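Local coordinates for methyltransferase-like protein (Saccharopolyspora spinosa, PDB 4PNE) that catalyses the [4+2] cycloaddition of spinosyn biosynthesis on a methyltransferase-like fold that here holds S-adenosyl-L-homocysteine, at residues S36-T47 and V123-A131; D78-V89 and Q105-I116. All blocks are in the same frame, centred on the assembly; numbering follows the deposited sequence. Where two conformers were deposited one is given.

In the fold
Contacts 1 and 2 lie on the S-adenosyl-L-homocysteine pocket of one Rossmann-like methyltransferase fold, their centres about 22 Å apart. Along the chain the pair 78-89 and 105-116 is nested inside the loop closed by 36-47 and 123-131. Contact 1 joins helix 36-54 to helix 125-138, beside the nucleoside; contact 2 joins helix 73-88 to helix 105-113, whose first turn meets the carboxylate end of the ligand. Helices 105-113 and 125-138 follow neighbouring strands of the mixed sheet, and Leu108 packs on the latter helix. The two helices before the first strand are thus both laid against the sheet-and-helix core, and the ligand touches both contacts.

Contact 1. Residues S36-T47 and V123-A131; sequences SQQVGQMYDLVT and VSQVQVAIA. With SAH (S-adenosyl-L-homocysteine), chain C.
Ser36 opens the contact where its carbonyl O and CB lie against the two methyls of Val123, while its hydroxyl is taken by Asp150, a ligand-binding residue. One turn on, Val39 sets CG1 against Val123 CG2 and near C8 of the ligand's adenine. Gly40 lets the backbones come close: its CA lies 3.4 Å from Val123 O in a CA-H...O contact.

Tyr43 lays one ring face over the ribose, near C3', and the amide of Gln127 approaches the ring obliquely, NE2 3.4 Å from CD1, the two planes 38° apart. The phenol OH bonds to Glu172 and comes 3.3 Å from the ligand SD. Asp44 then grips the start of the second helix. Its OD1 accepts from Ser124 OG at 2.6 Å and from Val126 N at 3.0 Å, the two donors arriving from opposite faces of the carboxylate, and OD2 reaches Gln125 N through a water. Ser124, with OG anti to its own N (chi1 172°), is the N-cap and also accepts from Gln127 N, so the serine hydroxyl links the aspartate to the helix it caps. The helix N-terminus would probably stabilise the negative charge of Asp44.

Thr47 ends the walk with OG1 bonded back to Tyr43 O. Its CG2 lies 3.5 Å from Val126 CG1 and meets Ile130 CD1 tip to tip in a tight 3.3 Å contact. Extended beyond CG, Gln127 brings OE1 to the ribose O3' at 2.8 Å and to Thr122. An N-terminal helix and a capped helix start thus line one side of the nucleoside pocket, the cofactor site of a Rossmann-like methyltransferase fold.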
# COMPACT_ATOMS: atom_id res chain seq x y z
N SER A 36 -14.23 6.80 -0.79
CA SER A 36 -13.15 6.60 -1.74
C SER A 36 -12.82 7.92 -2.47
O SER A 36 -11.66 8.20 -2.77
CB SER A 36 -13.49 5.48 -2.73
OG SER A 36 -14.68 5.73 -3.45
N GLN A 37 -13.83 8.73 -2.74
CA GLN A 37 -13.59 10.03 -3.37
C GLN A 37 -12.77 10.94 -2.43
O GLN A 37 -11.83 11.63 -2.86
CB GLN A 37 -14.93 10.67 -3.72
CG GLN A 37 -14.83 11.92 -4.58
CD GLN A 37 -16.19 12.39 -5.05
OE1 GLN A 37 -17.22 11.77 -4.74
NE2 GLN A 37 -16.21 13.48 -5.80
N GLN A 38 -13.09 10.90 -1.14
CA GLN A 38 -12.39 11.68 -0.14
C GLN A 38 -10.95 11.21 0.02
O GLN A 38 -10.03 12.02 0.17
CB GLN A 38 -13.15 11.62 1.19
CG GLN A 38 -14.40 12.51 1.16
CD GLN A 38 -15.28 12.38 2.40
OE1 GLN A 38 -15.43 11.31 2.98
NE2 GLN A 38 -15.87 13.50 2.80
N VAL A 39 -10.74 9.90 -0.00
CA VAL A 39 -9.40 9.38 0.05
C VAL A 39 -8.64 9.84 -1.20
O VAL A 39 -7.50 10.29 -1.09
CB VAL A 39 -9.39 7.84 0.17
CG1 VAL A 39 -7.97 7.31 0.07
CG2 VAL A 39 -10.01 7.42 1.48
N GLY A 40 -9.24 9.75 -2.38
CA GLY A 40 -8.56 10.19 -3.59
C GLY A 40 -8.18 11.67 -3.51
O GLY A 40 -7.10 12.08 -3.90
N GLN A 41 -9.10 12.46 -2.98
CA GLN A 41 -8.86 13.89 -2.82
C GLN A 41 -7.68 14.15 -1.88
O GLN A 41 -6.84 15.02 -2.14
CB GLN A 41 -10.14 14.57 -2.30
CG GLN A 41 -10.07 16.06 -2.00
CD GLN A 41 -9.57 16.90 -3.16
OE1 GLN A 41 -9.82 16.57 -4.33
NE2 GLN A 41 -8.90 18.00 -2.85
N MET A 42 -7.61 13.38 -0.79
CA MET A 42 -6.54 13.58 0.16
C MET A 42 -5.22 13.29 -0.53
O MET A 42 -4.28 14.05 -0.41
CB MET A 42 -6.73 12.71 1.40
CG MET A 42 -5.71 12.95 2.52
SD MET A 42 -5.43 14.67 3.08
CE MET A 42 -4.01 14.50 4.17
N TYR A 43 -5.16 12.19 -1.27
CA TYR A 43 -3.92 11.88 -1.99
C TYR A 43 -3.64 12.88 -3.10
O TYR A 43 -2.48 13.18 -3.40
CB TYR A 43 -3.97 10.44 -2.54
CG TYR A 43 -3.53 9.44 -1.52
CD1 TYR A 43 -2.19 9.33 -1.16
CD2 TYR A 43 -4.45 8.61 -0.88
CE1 TYR A 43 -1.78 8.44 -0.23
CE2 TYR A 43 -4.03 7.70 0.10
CZ TYR A 43 -2.69 7.64 0.40
OH TYR A 43 -2.21 6.77 1.34
N ASP A 44 -4.69 13.42 -3.71
CA ASP A 44 -4.50 14.47 -4.73
C ASP A 44 -3.73 15.66 -4.12
O ASP A 44 -2.85 16.27 -4.76
CB ASP A 44 -5.84 14.95 -5.32
CG ASP A 44 -6.49 13.96 -6.29
OD1 ASP A 44 -5.84 13.01 -6.78
OD2 ASP A 44 -7.68 14.16 -6.56
N LEU A 45 -4.11 15.99 -2.89
CA LEU A 45 -3.54 17.11 -2.17
C LEU A 45 -2.13 16.84 -1.66
O LEU A 45 -1.29 17.72 -1.73
CB LEU A 45 -4.43 17.50 -1.00
CG LEU A 45 -5.75 18.15 -1.40
CD1 LEU A 45 -6.64 18.33 -0.16
CD2 LEU A 45 -5.50 19.46 -2.10
N VAL A 46 -1.88 15.64 -1.13
CA VAL A 46 -0.62 15.36 -0.44
C VAL A 46 0.47 14.88 -1.40
O VAL A 46 1.65 14.95 -1.10
CB VAL A 46 -0.82 14.30 0.68
CG1 VAL A 46 -0.90 12.91 0.13
CG2 VAL A 46 0.32 14.36 1.68
N THR A 47 0.08 14.45 -2.60
CA THR A 47 1.07 13.92 -3.54
C THR A 47 2.26 14.81 -3.83
O THR A 47 3.41 14.32 -3.77
CB THR A 47 0.38 13.60 -4.89
OG1 THR A 47 -0.33 12.39 -4.74
CG2 THR A 47 1.40 13.42 -6.01
N VAL A 123 -7.66 5.57 -6.34
CA VAL A 123 -8.80 6.49 -6.37
C VAL A 123 -8.37 7.95 -6.54
O VAL A 123 -9.21 8.84 -6.60
CB VAL A 123 -9.65 6.32 -5.11
CG1 VAL A 123 -10.41 5.00 -5.21
CG2 VAL A 123 -8.79 6.35 -3.83
N SER A 124 -7.07 8.14 -6.65
CA SER A 124 -6.49 9.47 -6.85
C SER A 124 -6.18 9.72 -8.30
O SER A 124 -5.28 9.08 -8.84
CB SER A 124 -5.23 9.59 -6.01
OG SER A 124 -4.53 10.79 -6.31
N GLN A 125 -6.84 10.71 -8.93
CA GLN A 125 -6.54 11.05 -10.32
C GLN A 125 -5.14 11.66 -10.48
O GLN A 125 -4.50 11.49 -11.52
CB GLN A 125 -7.59 12.00 -10.88
CG GLN A 125 -8.97 11.44 -10.84
CD GLN A 125 -10.01 12.39 -11.36
OE1 GLN A 125 -10.56 12.20 -12.44
NE2 GLN A 125 -10.29 13.43 -10.59
N VAL A 126 -4.66 12.36 -9.45
CA VAL A 126 -3.29 12.82 -9.45
C VAL A 126 -2.36 11.64 -9.60
O VAL A 126 -1.45 11.66 -10.39
CB VAL A 126 -2.95 13.61 -8.16
CG1 VAL A 126 -1.46 13.79 -8.02
CG2 VAL A 126 -3.68 14.97 -8.15
N GLN A 127 -2.57 10.60 -8.81
CA GLN A 127 -1.67 9.44 -8.90
C GLN A 127 -1.77 8.71 -10.26
O GLN A 127 -0.75 8.26 -10.80
CB GLN A 127 -1.94 8.47 -7.74
CG GLN A 127 -1.47 9.02 -6.42
CD GLN A 127 -1.73 8.11 -5.26
OE1 GLN A 127 -2.63 7.28 -5.30
NE2 GLN A 127 -1.02 8.34 -4.20
N VAL A 128 -2.96 8.60 -10.81
CA VAL A 128 -3.12 7.99 -12.12
C VAL A 128 -2.26 8.71 -13.14
O VAL A 128 -1.48 8.09 -13.88
CB VAL A 128 -4.60 8.00 -12.58
CG1 VAL A 128 -4.72 7.57 -14.05
CG2 VAL A 128 -5.40 7.11 -11.66
N ALA A 129 -2.38 10.04 -13.16
CA ALA A 129 -1.65 10.84 -14.12
C ALA A 129 -0.13 10.74 -13.96
O ALA A 129 0.59 10.60 -14.94
CB ALA A 129 -2.09 12.31 -14.01
N ILE A 130 0.35 10.78 -12.72
CA ILE A 130 1.79 10.68 -12.45
C ILE A 130 2.30 9.29 -12.84
O ILE A 130 3.37 9.15 -13.45
CB ILE A 130 2.12 10.99 -10.95
CG1 ILE A 130 1.90 12.48 -10.65
CG2 ILE A 130 3.54 10.54 -10.60
CD1 ILE A 130 2.10 12.86 -9.22
N ALA A 131 1.56 8.27 -12.44
CA ALA A 131 1.93 6.89 -12.72
C ALA A 131 2.03 6.64 -14.23
O ALA A 131 2.99 6.04 -14.72
CB ALA A 131 0.92 5.95 -12.09
N SAH C . 0.61 0.51 -2.93
CA SAH C . 1.20 1.84 -3.10
CB SAH C . 0.42 2.96 -2.43
CG SAH C . -0.07 2.76 -1.01
SD SAH C . -0.80 4.27 -0.37
C SAH C . 2.62 1.82 -2.60
O SAH C . 3.38 2.72 -2.92
OXT SAH C . 3.02 0.85 -1.95
C5' SAH C . -2.53 3.75 -0.45
C4' SAH C . -3.09 3.68 -1.86
O4' SAH C . -4.36 3.05 -1.84
C3' SAH C . -3.31 5.03 -2.52
O3' SAH C . -2.79 4.91 -3.83
C2' SAH C . -4.82 5.20 -2.50
O2' SAH C . -5.38 6.04 -3.51
C1' SAH C . -5.27 3.75 -2.65
N9 SAH C . -6.68 3.55 -2.24
C8 SAH C . -7.33 3.93 -1.12
N7 SAH C . -8.63 3.56 -1.20
C5 SAH C . -8.81 2.96 -2.39
C6 SAH C . -9.91 2.41 -3.01
N6 SAH C . -11.10 2.38 -2.42
N1 SAH C . -9.77 1.84 -4.22
C2 SAH C . -8.55 1.82 -4.87
N3 SAH C . -7.46 2.41 -4.28
C4 SAH C . -7.59 2.94 -3.05
O HOH W 1 -8.96 12.24 -7.53
O HOH W 2 0.66 10.37 -3.89

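Contact 2. Residues D78-V89 and Q105-I116; sequences DRLTDLVAERTV and QPALRVARDNAI. With SAH (S-adenosyl-L-homocysteine), chain C.
The start of helix 105-113, whose Pro106 lines the cofactor pocket of this methyltransferase-like fold, comes just after a glycine-rich turn consistent with the GxGxxA pattern, and helix 73-88 is bound to it by a salt-bridge network. Asp78, Asp82 and Arg109 form that network. Arg109 reaches out fully extended from CG to NE, with CG anti to its backbone N, and grips Asp82 side-on: NE donates to OD1 and NH2 to OD2, both at 2.9 Å, the second bond nearly straight at 176°. Asp82 thus sits at the guanidinium edge, close to its plane. Asp78 takes a face instead, its CB over the centre of the group and its carboxylate stacked at 6°; OD2 lies 3.5 Å from NH1, well off the plane, so the attraction is one of charge without a pointing N-H.

The other oxygen of Asp78 is held in the plane of an amide. Gln105, bent at chi2 (-85°), turns NE2 onto the syn lone pair of OD1 at 2.9 Å, and a water joins OD1, Gln105 OE1 and Thr81 OG1. Further along the helices, Thr81 sets OG1 against Pro106 CB; the apolar part follows, with Val110 CG2 touching both Thr81 CG2 and Ala85 CB, each at 3.9 Å. At the far end Val89 CG1 meets Ile116 CD1 tip to tip at 4.1 Å, beside Asn114.

Pro106 CG lies 3.5 Å from SAH O, one of the two carboxylate oxygens of the ligand. On the sheet side, Val84, Pro106 and Val110 pack on strand 161-167, Leu80 and Arg87 on strand 290-298, and Leu108 faces helix 125-138.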
# COMPACT_ATOMS: atom_id res chain seq x y z
N ASP A 78 12.05 -0.04 -1.28
CA ASP A 78 12.26 -0.88 -2.47
C ASP A 78 12.47 -2.34 -2.03
O ASP A 78 12.09 -3.28 -2.73
CB ASP A 78 13.44 -0.39 -3.30
CG ASP A 78 13.12 0.85 -4.14
OD1 ASP A 78 11.93 1.16 -4.36
OD2 ASP A 78 14.10 1.51 -4.58
N ARG A 79 13.10 -2.55 -0.87
CA ARG A 79 13.30 -3.90 -0.36
C ARG A 79 11.96 -4.54 -0.06
O ARG A 79 11.74 -5.73 -0.36
CB ARG A 79 14.18 -3.85 0.89
CG ARG A 79 14.40 -5.18 1.56
CD ARG A 79 15.10 -6.14 0.66
NE ARG A 79 15.42 -7.37 1.39
CZ ARG A 79 15.32 -8.60 0.91
NH1 ARG A 79 14.91 -8.82 -0.34
NH2 ARG A 79 15.63 -9.63 1.69
N LEU A 80 11.07 -3.79 0.54
CA LEU A 80 9.75 -4.32 0.84
C LEU A 80 9.05 -4.69 -0.45
O LEU A 80 8.48 -5.78 -0.58
CB LEU A 80 8.93 -3.32 1.64
CG LEU A 80 7.56 -3.90 2.03
CD1 LEU A 80 7.67 -5.12 2.98
CD2 LEU A 80 6.73 -2.87 2.69
N THR A 81 9.11 -3.82 -1.43
CA THR A 81 8.52 -4.13 -2.73
C THR A 81 9.03 -5.46 -3.28
O THR A 81 8.24 -6.29 -3.77
CB THR A 81 8.80 -2.99 -3.74
OG1 THR A 81 8.08 -1.82 -3.32
CG2 THR A 81 8.33 -3.34 -5.17
N ASP A 82 10.35 -5.64 -3.22
CA ASP A 82 10.99 -6.86 -3.74
C ASP A 82 10.54 -8.11 -2.99
O ASP A 82 10.30 -9.17 -3.60
CB ASP A 82 12.51 -6.74 -3.65
CG ASP A 82 13.08 -5.66 -4.58
OD1 ASP A 82 12.35 -5.19 -5.47
OD2 ASP A 82 14.27 -5.30 -4.40
N LEU A 83 10.37 -7.99 -1.69
CA LEU A 83 9.87 -9.11 -0.89
C LEU A 83 8.45 -9.48 -1.30
O LEU A 83 8.12 -10.65 -1.42
CB LEU A 83 9.86 -8.76 0.60
CG LEU A 83 11.24 -8.62 1.21
CD1 LEU A 83 11.12 -8.00 2.59
CD2 LEU A 83 11.88 -10.02 1.30
N VAL A 84 7.61 -8.48 -1.52
CA VAL A 84 6.26 -8.73 -1.94
C VAL A 84 6.24 -9.37 -3.34
O VAL A 84 5.52 -10.33 -3.59
CB VAL A 84 5.42 -7.44 -1.91
CG1 VAL A 84 4.03 -7.66 -2.54
CG2 VAL A 84 5.29 -6.99 -0.46
N ALA A 85 7.08 -8.88 -4.24
CA ALA A 85 7.11 -9.44 -5.59
C ALA A 85 7.56 -10.90 -5.55
O ALA A 85 7.04 -11.74 -6.31
CB ALA A 85 8.01 -8.63 -6.47
N GLU A 86 8.54 -11.22 -4.71
CA GLU A 86 9.01 -12.61 -4.57
C GLU A 86 7.87 -13.56 -4.26
O GLU A 86 7.81 -14.68 -4.75
CB GLU A 86 10.03 -12.75 -3.45
CG GLU A 86 11.44 -12.30 -3.73
CD GLU A 86 12.35 -12.64 -2.55
OE1 GLU A 86 13.25 -11.82 -2.21
OE2 GLU A 86 12.14 -13.70 -1.92
N ARG A 87 6.93 -13.08 -3.45
CA ARG A 87 5.87 -13.92 -2.91
C ARG A 87 4.65 -13.99 -3.81
O ARG A 87 3.76 -14.84 -3.60
CB ARG A 87 5.46 -13.39 -1.53
CG ARG A 87 6.48 -13.61 -0.43
CD ARG A 87 6.36 -12.53 0.65
NE ARG A 87 7.32 -12.69 1.74
CZ ARG A 87 8.65 -12.59 1.61
NH1 ARG A 87 9.21 -12.39 0.42
NH2 ARG A 87 9.43 -12.75 2.68
N THR A 88 4.62 -13.15 -4.85
CA THR A 88 3.40 -12.96 -5.62
C THR A 88 3.58 -13.08 -7.14
O THR A 88 2.63 -13.38 -7.83
CB THR A 88 2.75 -11.59 -5.34
OG1 THR A 88 3.68 -10.54 -5.66
CG2 THR A 88 2.37 -11.51 -3.91
N VAL A 89 4.79 -12.86 -7.64
CA VAL A 89 5.03 -12.91 -9.08
C VAL A 89 5.76 -14.21 -9.31
O VAL A 89 6.97 -14.30 -9.12
CB VAL A 89 5.84 -11.70 -9.59
CG1 VAL A 89 6.15 -11.81 -11.07
CG2 VAL A 89 5.07 -10.40 -9.30
N GLN A 105 5.18 3.64 -8.34
CA GLN A 105 6.61 3.38 -8.28
C GLN A 105 6.93 1.88 -8.03
O GLN A 105 7.81 1.33 -8.69
CB GLN A 105 7.25 4.30 -7.22
CG GLN A 105 8.76 4.26 -7.16
CD GLN A 105 9.29 3.11 -6.27
OE1 GLN A 105 8.54 2.47 -5.56
NE2 GLN A 105 10.59 2.89 -6.31
N PRO A 106 6.23 1.20 -7.10
CA PRO A 106 6.51 -0.21 -6.89
C PRO A 106 6.14 -1.06 -8.12
O PRO A 106 6.89 -1.97 -8.47
CB PRO A 106 5.62 -0.54 -5.68
CG PRO A 106 5.48 0.74 -4.95
CD PRO A 106 5.31 1.72 -6.08
N ALA A 107 5.02 -0.77 -8.77
CA ALA A 107 4.66 -1.51 -9.98
C ALA A 107 5.73 -1.37 -11.06
O ALA A 107 6.09 -2.32 -11.72
CB ALA A 107 3.34 -1.06 -10.51
N LEU A 108 6.23 -0.15 -11.25
CA LEU A 108 7.22 0.08 -12.28
C LEU A 108 8.55 -0.53 -11.91
O LEU A 108 9.29 -0.94 -12.79
CB LEU A 108 7.38 1.60 -12.53
CG LEU A 108 6.15 2.18 -13.22
CD1 LEU A 108 6.08 3.69 -13.08
CD2 LEU A 108 6.10 1.78 -14.68
N ARG A 109 8.86 -0.62 -10.62
CA ARG A 109 10.09 -1.29 -10.21
C ARG A 109 10.08 -2.76 -10.60
O ARG A 109 11.08 -3.30 -11.13
CB ARG A 109 10.29 -1.16 -8.69
CG ARG A 109 11.49 -1.93 -8.15
CD ARG A 109 11.73 -1.61 -6.68
NE ARG A 109 12.81 -2.44 -6.18
CZ ARG A 109 14.10 -2.16 -6.36
NH1 ARG A 109 14.46 -1.02 -6.95
NH2 ARG A 109 15.01 -2.98 -5.89
N VAL A 110 8.96 -3.40 -10.36
CA VAL A 110 8.78 -4.83 -10.65
C VAL A 110 8.69 -5.05 -12.16
O VAL A 110 9.26 -5.99 -12.66
CB VAL A 110 7.54 -5.38 -9.91
CG1 VAL A 110 7.26 -6.82 -10.29
CG2 VAL A 110 7.74 -5.32 -8.43
N ALA A 111 8.02 -4.14 -12.87
CA ALA A 111 7.84 -4.28 -14.30
C ALA A 111 9.17 -4.13 -15.04
O ALA A 111 9.31 -4.62 -16.15
CB ALA A 111 6.85 -3.29 -14.81
N ARG A 112 10.14 -3.45 -14.45
CA ARG A 112 11.42 -3.29 -15.18
C ARG A 112 12.03 -4.65 -15.52
O ARG A 112 12.56 -4.82 -16.62
CB ARG A 112 12.40 -2.44 -14.35
CG ARG A 112 13.60 -1.96 -15.15
CD ARG A 112 14.72 -1.49 -14.24
NE ARG A 112 15.30 -2.58 -13.48
CZ ARG A 112 16.23 -2.44 -12.54
NH1 ARG A 112 16.70 -1.24 -12.24
NH2 ARG A 112 16.69 -3.52 -11.91
N ASP A 113 11.92 -5.61 -14.60
CA ASP A 113 12.67 -6.88 -14.67
C ASP A 113 11.77 -8.09 -14.81
O ASP A 113 12.24 -9.24 -14.80
CB ASP A 113 13.55 -7.05 -13.43
CG ASP A 113 14.58 -5.96 -13.27
OD1 ASP A 113 15.06 -5.44 -14.30
OD2 ASP A 113 14.94 -5.63 -12.12
N ASN A 114 10.47 -7.86 -14.95
CA ASN A 114 9.50 -8.96 -15.10
C ASN A 114 8.57 -8.70 -16.28
O ASN A 114 7.88 -7.68 -16.33
CB ASN A 114 8.69 -9.13 -13.81
CG ASN A 114 9.53 -9.58 -12.65
OD1 ASN A 114 9.70 -10.77 -12.43
ND2 ASN A 114 10.06 -8.63 -11.87
N ALA A 115 8.56 -9.64 -17.23
CA ALA A 115 7.67 -9.54 -18.38
C ALA A 115 6.26 -9.99 -18.00
O ALA A 115 5.82 -11.12 -18.32
CB ALA A 115 8.20 -10.33 -19.54
N ILE A 116 5.57 -9.12 -17.29
CA ILE A 116 4.21 -9.33 -16.83
C ILE A 116 3.38 -8.12 -17.17
O ILE A 116 3.90 -7.12 -17.66
CB ILE A 116 4.15 -9.59 -15.30
CG1 ILE A 116 4.61 -8.36 -14.49
CG2 ILE A 116 5.00 -10.76 -14.95
CD1 ILE A 116 4.53 -8.56 -12.99
N SAH C . 0.61 0.51 -2.93
CA SAH C . 1.20 1.84 -3.10
CB SAH C . 0.42 2.96 -2.43
CG SAH C . -0.07 2.76 -1.01
SD SAH C . -0.80 4.27 -0.37
C SAH C . 2.62 1.82 -2.60
O SAH C . 3.38 2.72 -2.92
OXT SAH C . 3.02 0.85 -1.95
C5' SAH C . -2.53 3.75 -0.45
C4' SAH C . -3.09 3.68 -1.86
O4' SAH C . -4.36 3.05 -1.84
C3' SAH C . -3.31 5.03 -2.52
O3' SAH C . -2.79 4.91 -3.83
C2' SAH C . -4.82 5.20 -2.50
O2' SAH C . -5.38 6.04 -3.51
C1' SAH C . -5.27 3.75 -2.65
N9 SAH C . -6.68 3.55 -2.24
C8 SAH C . -7.33 3.93 -1.12
N7 SAH C . -8.63 3.56 -1.20
C5 SAH C . -8.81 2.96 -2.39
C6 SAH C . -9.91 2.41 -3.01
N6 SAH C . -11.10 2.38 -2.42
N1 SAH C . -9.77 1.84 -4.22
C2 SAH C . -8.55 1.82 -4.87
N3 SAH C . -7.46 2.41 -4.28
C4 SAH C . -7.59 2.94 -3.05
O HOH W 3 9.49 0.25 -4.52